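Local structure of O-ureido-L-serine synthase (3X44) at residues E68-N73 against F89-G94; K167-F172 against P194-V199; Q20-E25 against A256-F261. The protein catalyses the pyridoxal-phosphate-dependent addition of hydroxyurea to O-acetyl-L-serine, giving O-ureido-L-serine for D-cycloserine biosynthesis, and also accepts sulfide to make L-cysteine. The protein carries 1 engineered substitution. One frame throughout, in Å; residues are numbered along the deposited sequence.

Contact 1. Residues E68-N73 against F89-G94; sequences ECTSGN and FVAVMG. With PUS ((E)-O-(carbamoylamino)-N-({3-hydroxy-2-methyl-5-[(phosphonooxy)methyl]pyridin-4-yl}methylidene)-L-serine), chain C.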
loop_
_atom_site.group_PDB
_atom_site.type_symbol
_atom_site.label_atom_id
_atom_site.label_comp_id
_atom_site.label_asym_id
_atom_site.label_seq_id
_atom_site.Cartn_x
_atom_site.Cartn_y
_atom_site.Cartn_z
ATOM N N GLU A 68 32.280 1.757 -9.355
ATOM C CA GLU A 68 31.870 0.361 -9.457
ATOM C C GLU A 68 31.901 -0.166 -10.890
ATOM O O GLU A 68 31.626 0.570 -11.841
ATOM C CB GLU A 68 30.458 0.207 -8.895
ATOM C CG GLU A 68 29.894 -1.193 -9.034
ATOM C CD GLU A 68 30.614 -2.182 -8.149
ATOM O OE1 GLU A 68 31.789 -2.496 -8.440
ATOM O OE2 GLU A 68 30.007 -2.638 -7.160
ATOM N N CYS A 69 32.268 -1.434 -11.042
ATOM C CA CYS A 69 32.278 -2.069 -12.360
ATOM C C CYS A 69 30.880 -2.656 -12.466
ATOM O O CYS A 69 30.446 -3.392 -11.581
ATOM C CB CYS A 69 33.310 -3.198 -12.439
ATOM S SG CYS A 69 33.067 -4.248 -13.886
ATOM N N THR A 70 30.173 -2.335 -13.539
ATOM C CA THR A 70 28.801 -2.799 -13.675
ATOM C C THR A 70 28.454 -3.245 -15.091
ATOM O O THR A 70 29.133 -2.866 -16.043
ATOM C CB THR A 70 27.842 -1.653 -13.268
ATOM O OG1 THR A 70 26.490 -2.032 -13.518
ATOM C CG2 THR A 70 28.156 -0.402 -14.086
ATOM N N SER A 71 27.405 -4.056 -15.217
ATOM C CA SER A 71 26.933 -4.493 -16.532
ATOM C C SER A 71 25.912 -3.451 -16.991
ATOM O O SER A 71 25.322 -3.572 -18.068
ATOM C CB SER A 71 26.263 -5.877 -16.464
ATOM O OG SER A 71 25.137 -5.886 -15.600
ATOM N N GLY A 72 25.701 -2.433 -16.159
ATOM C CA GLY A 72 24.762 -1.377 -16.510
ATOM C C GLY A 72 23.787 -0.920 -15.433
ATOM O O GLY A 72 23.863 0.207 -14.958
ATOM N N ASN A 73 22.872 -1.797 -15.040
ATOM C CA ASN A 73 21.862 -1.455 -14.041
ATOM C C ASN A 73 22.419 -0.960 -12.713
ATOM O O ASN A 73 21.916 0.009 -12.146
ATOM C CB ASN A 73 20.919 -2.643 -13.815
ATOM C CG ASN A 73 19.881 -2.785 -14.926
ATOM O OD1 ASN A 73 19.457 -1.792 -15.517
ATOM N ND2 ASN A 73 19.469 -4.020 -15.211
ATOM N N PHE A 89 29.515 9.697 -8.746
ATOM C CA PHE A 89 29.593 8.302 -9.156
ATOM C C PHE A 89 30.350 8.113 -10.473
ATOM O O PHE A 89 30.212 8.908 -11.407
ATOM C CB PHE A 89 28.181 7.703 -9.284
ATOM C CG PHE A 89 28.178 6.269 -9.742
ATOM C CD1 PHE A 89 28.772 5.277 -8.963
ATOM C CD2 PHE A 89 27.639 5.919 -10.976
ATOM C CE1 PHE A 89 28.838 3.959 -9.404
ATOM C CE2 PHE A 89 27.696 4.603 -11.432
ATOM C CZ PHE A 89 28.300 3.619 -10.644
ATOM N N VAL A 90 31.146 7.050 -10.535
ATOM C CA VAL A 90 31.932 6.722 -11.719
ATOM C C VAL A 90 31.681 5.264 -12.069
ATOM O O VAL A 90 32.014 4.374 -11.287
ATOM C CB VAL A 90 33.450 6.864 -11.464
ATOM C CG1 VAL A 90 34.213 6.629 -12.763
ATOM C CG2 VAL A 90 33.765 8.224 -10.887
ATOM N N ALA A 91 31.106 5.019 -13.241
ATOM C CA ALA A 91 30.817 3.657 -13.672
ATOM C C ALA A 91 31.930 3.092 -14.552
ATOM O O ALA A 91 32.462 3.789 -15.412
ATOM C CB ALA A 91 29.495 3.619 -14.426
ATOM N N VAL A 92 32.278 1.832 -14.308
ATOM C CA VAL A 92 33.295 1.122 -15.075
ATOM C C VAL A 92 32.480 0.050 -15.786
ATOM O O VAL A 92 32.064 -0.919 -15.165
ATOM C CB VAL A 92 34.330 0.444 -14.156
ATOM C CG1 VAL A 92 35.175 -0.533 -14.959
ATOM C CG2 VAL A 92 35.212 1.499 -13.504
ATOM N N MET A 93 32.255 0.225 -17.083
ATOM C CA MET A 93 31.421 -0.709 -17.829
ATOM C C MET A 93 31.986 -1.213 -19.151
ATOM O O MET A 93 32.624 -0.469 -19.889
ATOM C CB MET A 93 30.060 -0.048 -18.075
ATOM C CG MET A 93 29.012 -0.946 -18.691
ATOM S SD MET A 93 27.395 -0.149 -18.622
ATOM C CE MET A 93 27.726 1.415 -19.471
ATOM N N GLY A 94 31.742 -2.487 -19.442
ATOM C CA GLY A 94 32.215 -3.063 -20.689
ATOM C C GLY A 94 31.638 -2.262 -21.837
ATOM O O GLY A 94 30.507 -1.788 -21.748
HETATM N N PUS C . 23.297 -6.473 -12.696
HETATM C CA PUS C . 24.552 -6.029 -11.965
HETATM C CB PUS C . 25.682 -7.115 -12.046
HETATM O OG PUS C . 26.030 -7.389 -13.478
HETATM N ND PUS C . 27.424 -7.744 -13.617
HETATM C CE PUS C . 27.760 -8.923 -14.188
HETATM N NZ2 PUS C . 26.858 -9.918 -14.265
HETATM O OZ1 PUS C . 28.855 -9.083 -14.623
HETATM C C PUS C . 25.054 -4.713 -12.599
HETATM O O PUS C . 24.289 -4.030 -13.220
HETATM O OT PUS C . 26.206 -4.373 -12.469
HETATM C C2 PUS C . 19.730 -7.889 -14.943
HETATM C C3 PUS C . 20.832 -7.301 -14.159
HETATM C C4 PUS C . 21.427 -8.087 -13.073
HETATM C C5 PUS C . 20.885 -9.421 -12.787
HETATM C C6 PUS C . 19.777 -9.917 -13.617
HETATM C C2A PUS C . 19.124 -7.130 -16.090
HETATM C C4A PUS C . 22.677 -7.616 -12.362
HETATM C C5A PUS C . 21.449 -10.285 -11.669
HETATM N N1 PUS C . 19.262 -9.151 -14.640
HETATM O O3 PUS C . 21.236 -6.039 -14.402
HETATM O O1P PUS C . 23.189 -9.330 -9.353
HETATM O O2P PUS C . 21.344 -9.896 -7.988
HETATM O O3P PUS C . 22.348 -11.556 -9.361
HETATM O O4P PUS C . 21.043 -9.768 -10.358
HETATM P P PUS C . 21.989 -10.140 -9.265
HETATM O O HOH W 1 31.420 -4.175 -17.127
#

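Contact 2. Residues K167-F172 against P194-V199; sequences KRLDHF and PEVRVV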
loop_
_atom_site.group_PDB
_atom_site.type_symbol
_atom_site.label_atom_id
_atom_site.label_comp_id
_atom_site.label_asym_id
_atom_site.label_seq_id
_atom_site.Cartn_x
_atom_site.Cartn_y
_atom_site.Cartn_z
ATOM N N LYS A 167 -0.498 -19.435 0.565
ATOM C CA LYS A 167 -0.729 -19.841 -0.821
ATOM C C LYS A 167 0.317 -20.814 -1.352
ATOM O O LYS A 167 1.414 -20.930 -0.810
ATOM C CB LYS A 167 -0.773 -18.611 -1.722
ATOM C CG LYS A 167 -2.018 -17.761 -1.534
ATOM C CD LYS A 167 -1.806 -16.363 -2.071
ATOM C CE LYS A 167 -2.779 -15.379 -1.436
ATOM N NZ LYS A 167 -4.189 -15.861 -1.522
ATOM N N ARG A 168 -0.030 -21.506 -2.430
ATOM C CA ARG A 168 0.877 -22.476 -3.032
ATOM C C ARG A 168 1.985 -21.841 -3.873
ATOM O O ARG A 168 1.729 -20.977 -4.713
ATOM C CB ARG A 168 0.088 -23.456 -3.900
ATOM C CG ARG A 168 0.966 -24.375 -4.742
ATOM C CD ARG A 168 0.233 -25.650 -5.128
ATOM N NE ARG A 168 1.098 -26.568 -5.864
ATOM C CZ ARG A 168 0.662 -27.643 -6.512
ATOM N NH1 ARG A 168 -0.633 -27.937 -6.512
ATOM N NH2 ARG A 168 1.518 -28.418 -7.169
ATOM N N LEU A 169 3.217 -22.278 -3.627
ATOM C CA LEU A 169 4.389 -21.816 -4.363
ATOM C C LEU A 169 5.329 -23.014 -4.453
ATOM O O LEU A 169 5.748 -23.559 -3.430
ATOM C CB LEU A 169 5.085 -20.649 -3.646
ATOM C CG LEU A 169 6.337 -20.119 -4.365
ATOM C CD1 LEU A 169 5.965 -19.630 -5.758
ATOM C CD2 LEU A 169 6.975 -18.993 -3.550
ATOM N N ASP A 170 5.652 -23.416 -5.678
ATOM C CA ASP A 170 6.513 -24.571 -5.922
ATOM C C ASP A 170 7.928 -24.294 -6.417
ATOM O O ASP A 170 8.859 -25.009 -6.051
ATOM C CB ASP A 170 5.827 -25.512 -6.911
ATOM C CG ASP A 170 4.494 -25.999 -6.407
ATOM O OD1 ASP A 170 4.480 -26.763 -5.422
ATOM O OD2 ASP A 170 3.463 -25.607 -6.988
ATOM N N HIS A 171 8.097 -23.283 -7.266
ATOM C CA HIS A 171 9.423 -22.954 -7.794
ATOM C C HIS A 171 9.687 -21.459 -7.830
ATOM O O HIS A 171 8.793 -20.675 -8.142
ATOM C CB HIS A 171 9.593 -23.473 -9.220
ATOM C CG HIS A 171 9.061 -24.850 -9.436
ATOM N ND1 HIS A 171 9.869 -25.967 -9.435
ATOM C CD2 HIS A 171 7.805 -25.292 -9.681
ATOM C CE1 HIS A 171 9.131 -27.038 -9.668
ATOM N NE2 HIS A 171 7.876 -26.656 -9.820
ATOM N N PHE A 172 10.922 -21.083 -7.509
ATOM C CA PHE A 172 11.363 -19.693 -7.546
ATOM C C PHE A 172 12.451 -19.663 -8.624
ATOM O O PHE A 172 13.460 -20.359 -8.517
ATOM C CB PHE A 172 11.953 -19.267 -6.200
ATOM C CG PHE A 172 12.587 -17.905 -6.223
ATOM C CD1 PHE A 172 11.814 -16.767 -6.442
ATOM C CD2 PHE A 172 13.956 -17.761 -6.048
ATOM C CE1 PHE A 172 12.395 -15.504 -6.487
ATOM C CE2 PHE A 172 14.549 -16.502 -6.091
ATOM C CZ PHE A 172 13.766 -15.370 -6.311
ATOM N N PRO A 194 11.180 -24.255 2.806
ATOM C CA PRO A 194 12.170 -25.190 2.262
ATOM C C PRO A 194 11.645 -26.101 1.155
ATOM O O PRO A 194 12.427 -26.708 0.427
ATOM C CB PRO A 194 12.641 -25.981 3.485
ATOM C CG PRO A 194 11.570 -25.807 4.500
ATOM C CD PRO A 194 10.995 -24.439 4.255
ATOM N N GLU A 195 10.325 -26.191 1.023
ATOM C CA GLU A 195 9.724 -27.031 -0.008
ATOM C C GLU A 195 9.864 -26.412 -1.395
ATOM O O GLU A 195 9.897 -27.128 -2.399
ATOM C CB GLU A 195 8.244 -27.265 0.292
ATOM C CG GLU A 195 7.957 -28.592 0.967
ATOM C CD GLU A 195 8.000 -28.491 2.476
ATOM O OE1 GLU A 195 8.589 -27.514 2.992
ATOM O OE2 GLU A 195 7.444 -29.386 3.150
ATOM N N VAL A 196 9.937 -25.084 -1.444
ATOM C CA VAL A 196 10.077 -24.362 -2.706
ATOM C C VAL A 196 11.402 -24.707 -3.388
ATOM O O VAL A 196 12.460 -24.673 -2.754
ATOM C CB VAL A 196 10.030 -22.834 -2.487
ATOM C CG1 VAL A 196 10.198 -22.111 -3.817
ATOM C CG2 VAL A 196 8.713 -22.436 -1.833
ATOM N N ARG A 197 11.338 -25.035 -4.678
ATOM C CA ARG A 197 12.534 -25.371 -5.440
ATOM C C ARG A 197 13.171 -24.095 -5.964
ATOM O O ARG A 197 12.536 -23.322 -6.684
ATOM C CB ARG A 197 12.190 -26.297 -6.619
ATOM C CG ARG A 197 11.984 -27.758 -6.217
ATOM C CD ARG A 197 12.222 -28.716 -7.382
ATOM N NE ARG A 197 13.637 -29.031 -7.558
ATOM C CZ ARG A 197 14.286 -29.981 -6.890
ATOM N NH1 ARG A 197 13.645 -30.718 -5.995
ATOM N NH2 ARG A 197 15.577 -30.192 -7.117
ATOM N N VAL A 198 14.426 -23.875 -5.587
ATOM C CA VAL A 198 15.159 -22.698 -6.018
ATOM C C VAL A 198 15.905 -23.028 -7.304
ATOM O O VAL A 198 16.865 -23.799 -7.306
ATOM C CB VAL A 198 16.158 -22.225 -4.932
ATOM C CG1 VAL A 198 17.041 -21.114 -5.484
ATOM C CG2 VAL A 198 15.392 -21.724 -3.706
ATOM N N VAL A 199 15.448 -22.430 -8.399
ATOM C CA VAL A 199 16.024 -22.660 -9.718
ATOM C C VAL A 199 16.887 -21.499 -10.192
ATOM O O VAL A 199 16.388 -20.394 -10.404
ATOM C CB VAL A 199 14.896 -22.893 -10.760
ATOM C CG1 VAL A 199 15.486 -23.176 -12.128
ATOM C CG2 VAL A 199 14.005 -24.047 -10.304
HETATM O O HOH W 2 6.984 -27.766 -3.915
#

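Contact 3. Residues Q20-E25 against A256-F261; sequences QRMAPE and AEEGIF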
loop_
_atom_site.group_PDB
_atom_site.type_symbol
_atom_site.label_atom_id
_atom_site.label_comp_id
_atom_site.label_asym_id
_atom_site.label_seq_id
_atom_site.Cartn_x
_atom_site.Cartn_y
_atom_site.Cartn_z
ATOM N N GLN A 20 -1.258 -14.220 -17.801
ATOM C CA GLN A 20 -2.602 -14.607 -18.203
ATOM C C GLN A 20 -2.749 -15.619 -19.336
ATOM O O GLN A 20 -3.730 -16.362 -19.364
ATOM C CB GLN A 20 -3.398 -13.349 -18.542
ATOM C CG GLN A 20 -3.760 -12.520 -17.322
ATOM C CD GLN A 20 -4.934 -13.105 -16.559
ATOM O OE1 GLN A 20 -4.951 -14.297 -16.238
ATOM N NE2 GLN A 20 -5.922 -12.272 -16.265
ATOM N N ARG A 21 -1.804 -15.660 -20.270
ATOM C CA ARG A 21 -1.924 -16.612 -21.368
ATOM C C ARG A 21 -0.664 -17.381 -21.761
ATOM O O ARG A 21 -0.750 -18.362 -22.488
ATOM C CB ARG A 21 -2.492 -15.909 -22.608
ATOM C CG ARG A 21 -1.869 -14.557 -22.917
ATOM C CD ARG A 21 -2.575 -13.871 -24.086
ATOM N NE ARG A 21 -3.897 -13.367 -23.712
ATOM C CZ ARG A 21 -4.106 -12.260 -23.007
ATOM N NH1 ARG A 21 -3.077 -11.530 -22.593
ATOM N NH2 ARG A 21 -5.344 -11.881 -22.714
ATOM N N MET A 22 0.498 -16.963 -21.276
ATOM C CA MET A 22 1.737 -17.634 -21.642
ATOM C C MET A 22 2.009 -18.956 -20.926
ATOM O O MET A 22 2.726 -19.814 -21.446
ATOM C CB MET A 22 2.920 -16.690 -21.427
ATOM C CG MET A 22 3.136 -15.716 -22.564
ATOM S SD MET A 22 4.465 -14.567 -22.197
ATOM C CE MET A 22 5.898 -15.620 -22.385
ATOM N N ALA A 23 1.439 -19.125 -19.743
ATOM C CA ALA A 23 1.659 -20.344 -18.973
ATOM C C ALA A 23 0.778 -21.518 -19.380
ATOM O O ALA A 23 -0.357 -21.333 -19.808
ATOM C CB ALA A 23 1.458 -20.057 -17.494
ATOM N N PRO A 24 1.308 -22.749 -19.264
ATOM C CA PRO A 24 0.530 -23.943 -19.616
ATOM C C PRO A 24 -0.721 -23.977 -18.732
ATOM O O PRO A 24 -0.653 -23.692 -17.536
ATOM C CB PRO A 24 1.486 -25.102 -19.327
ATOM C CG PRO A 24 2.857 -24.484 -19.340
ATOM C CD PRO A 24 2.675 -23.086 -18.828
ATOM N N GLU A 25 -1.859 -24.324 -19.327
ATOM C CA GLU A 25 -3.144 -24.356 -18.625
ATOM C C GLU A 25 -3.181 -24.933 -17.211
ATOM O O GLU A 25 -3.827 -24.366 -16.329
ATOM C CB GLU A 25 -4.186 -25.088 -19.478
ATOM C CG GLU A 25 -5.589 -24.505 -19.364
ATOM C CD GLU A 25 -6.663 -25.572 -19.226
ATOM O OE1 GLU A 25 -6.519 -26.647 -19.848
ATOM O OE2 GLU A 25 -7.652 -25.333 -18.496
ATOM N N ALA A 256 4.223 -8.629 -25.971
ATOM C CA ALA A 256 3.135 -8.743 -26.945
ATOM C C ALA A 256 1.951 -9.634 -26.537
ATOM O O ALA A 256 0.840 -9.494 -27.076
ATOM C CB ALA A 256 3.702 -9.216 -28.286
ATOM N N GLU A 257 2.175 -10.537 -25.584
ATOM C CA GLU A 257 1.116 -11.446 -25.149
ATOM C C GLU A 257 0.600 -11.179 -23.739
ATOM O O GLU A 257 -0.458 -11.674 -23.352
ATOM C CB GLU A 257 1.606 -12.892 -25.253
ATOM C CG GLU A 257 1.842 -13.347 -26.680
ATOM C CD GLU A 257 2.502 -14.708 -26.761
ATOM O OE1 GLU A 257 2.124 -15.606 -25.981
ATOM O OE2 GLU A 257 3.399 -14.881 -27.610
ATOM N N GLU A 258 1.335 -10.385 -22.974
ATOM C CA GLU A 258 0.915 -10.093 -21.612
ATOM C C GLU A 258 0.989 -8.610 -21.276
ATOM O O GLU A 258 0.519 -8.177 -20.223
ATOM C CB GLU A 258 1.770 -10.896 -20.625
ATOM C CG GLU A 258 1.780 -12.396 -20.893
ATOM C CD GLU A 258 0.629 -13.115 -20.211
ATOM O OE1 GLU A 258 -0.155 -12.447 -19.497
ATOM O OE2 GLU A 258 0.509 -14.344 -20.389
ATOM N N GLY A 259 1.567 -7.822 -22.169
ATOM C CA GLY A 259 1.681 -6.404 -21.890
ATOM C C GLY A 259 2.753 -6.114 -20.849
ATOM O O GLY A 259 2.697 -5.105 -20.154
ATOM N N ILE A 260 3.721 -7.013 -20.721
ATOM C CA ILE A 260 4.815 -6.814 -19.770
ATOM C C ILE A 260 6.114 -6.713 -20.567
ATOM O O ILE A 260 6.560 -7.682 -21.183
ATOM C CB ILE A 260 4.906 -7.974 -18.756
ATOM C CG1 ILE A 260 3.596 -8.073 -17.971
ATOM C CG2 ILE A 260 6.051 -7.723 -17.773
ATOM C CD1 ILE A 260 3.447 -9.354 -17.181
ATOM N N PHE A 261 6.698 -5.516 -20.559
ATOM C CA PHE A 261 7.922 -5.219 -21.291
ATOM C C PHE A 261 9.139 -5.266 -20.371
ATOM O O PHE A 261 9.358 -4.359 -19.574
ATOM C CB PHE A 261 7.798 -3.832 -21.928
ATOM C CG PHE A 261 8.885 -3.516 -22.907
ATOM C CD1 PHE A 261 9.282 -4.458 -23.854
ATOM C CD2 PHE A 261 9.513 -2.272 -22.886
ATOM C CE1 PHE A 261 10.287 -4.167 -24.763
ATOM C CE2 PHE A 261 10.520 -1.969 -23.792
ATOM C CZ PHE A 261 10.910 -2.919 -24.734
#

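Contact 1. Residues E68-N73 against F89-G94
Glu-68 to Thr-70 and Phe-89 to Gly-94 run as adjacent parallel strands, their axes 37° apart, joined by Glu-68 N to Val-90 O (3.3 Å), Val-92 N to Glu-68 O (2.8 Å) and Thr-70 N to Val-92 O (2.9 Å). On one face of the sheet Cys-69 CB packs against Val-92 CG1. On the other, the Phe-89 ring swings back so that CE1 reaches Glu-68 CB, and Met-93, extended until it bends at chi3 (56°), lays SD 3.6 Å from Gly-72 CA. The carboxylate of Glu-68 turns away from this contact: OE1 takes the N-H of Cys-69 and a salt bridge from Arg-139, and OE2 accepts from Gln-142 N. From Thr-70 on, the chain turns to the ligand. Thr-70 OG1 is held in an ST turn by Gly-72 N and donates to the ligand carboxylate oxygen PUS OT at 2.6 Å; Ser-71 N grips the same oxygen. Ser-71 OG, set between the backbone N and the carbonyl carbon (chi1 60°), reaches PUS OG (2.7 Å), which joins the serine CB to the ureido nitrogen, and Asn-73 ND2 the pyridine hydroxyl oxygen PUS O3 (2.8 Å). A water bridges Thr-70 O and Gly-94 N. Helix 73-85 connects the two strands in a beta-alpha-beta crossover and packs on Glu-68 and Phe-89, helix 99-107 covers Ala-91 and Met-93, and strand 111-115 continues the sheet beside 88-94.

Contact 2. Residues K167-F172 against P194-V199
Val-196 drives its two methyls into the segment Lys-167 to Phe-172: CG2 comes 4.2 Å from Leu-169 CG and lies over that residue's carbonyl oxygen, while CG1 packs against Phe-172 CB at 4.1 Å. With CG1 anti to the backbone N (chi1 179°), the two branches spread along the neighbouring chain. On the opposite face of the sheet from Phe-172, the His-171 ring and the aliphatic part of Arg-197 run alongside each other, ND1 standing 3.7 Å from Arg-197 CB; ring and guanidinium planes are 54° apart. His-171 ND1 is buried here without a polar partner. These side chains are set in register by backbone hydrogen bonds between the parallel strands: Arg-197 N to Asp-170 O (2.8 Å), Phe-172 N to Arg-197 O (2.9 Å) and Val-199 N to Phe-172 O (2.9 Å). Further out, Arg-168 NE makes a salt bridge with Asp-170 OD2 (2.8 Å) using the syn lone pair of OD2, an oxygen 24° out of the Arg-168 guanidinium plane. That oxygen also accepts from Val-285 N, which ties the residue just before strand 171-174 to strand 285-290. Arg-197 sends its own guanidinium away to Asp-238. Strands 171-174 and 197-203 are linked through helix 180-192 as a beta-alpha-beta unit. This helix packs on Phe-172 and Val-198, helix 264-278 on His-171 and Val-199, and strand 285-290 flanks 171-174.

Contact 3. Residues Q20-E25 against A256-F261
Glu-258 OE2 is gripped by two backbone amides in a row, Arg-21 N at 2.7 Å and Met-22 N at 2.8 Å, while OE1 takes the amide of Gln-20, also at 2.7 Å. Met-22 N approaches OE2 nearly along its C-O axis; the other two amides come from the syn side of their oxygens, each 22° out of the carboxylate plane. The three bonds fix the carboxylate's rotation and mould the loop around it. They probably favour the charged form of this buried acid. With CG anti to the carbonyl carbon (chi1 -54°), Glu-258 sets CG 3.7 Å from Met-22 SD, and the bend at chi2 (-87°) turns the carboxylate to the loop. Arg-21 runs antiparallel alongside Glu-258 and gives NH1 to Glu-257 O (2.7 Å), the carbonyl lying at the edge of the guanidinium and close to its plane. This sets a positive charge beside the last carbonyl of helix 244-257, probably a favourable interaction with the helix end. The Met-22 side chain crosses that of Glu-257 at about a right angle, CG lying 3.6 Å from OE1; the Glu-257 carboxylate has its salt bridge with Arg-253. Arg-21 NH1 also donates to Ala-84 O of the second subunit, so the loop borders the subunit interface. The loop between strands 16-18 and 28-33 is thereby pinned to helix 244-257, with Met-22 between it and helix 264-278.

Contacts 1 and 2 each join the strands of a beta-alpha-beta unit, one in each of the chain's two sheets, and their centres stand 33 Å apart on opposite sides of the chain's centre. Between the two sheets lies the ligand. Contact 1 touches it directly; contact 2 does not line the pocket so directly: the Phe-172 side chain is about 9 Å from PUS and about 5 Å from that of Thr-181, a cofactor-binding residue. Contact 3 is remote from the site and joins segments 231 residues apart in sequence, spanning both other contacts. Its centre is 21 Å from that of contact 2 and 32 Å from that of contact 1.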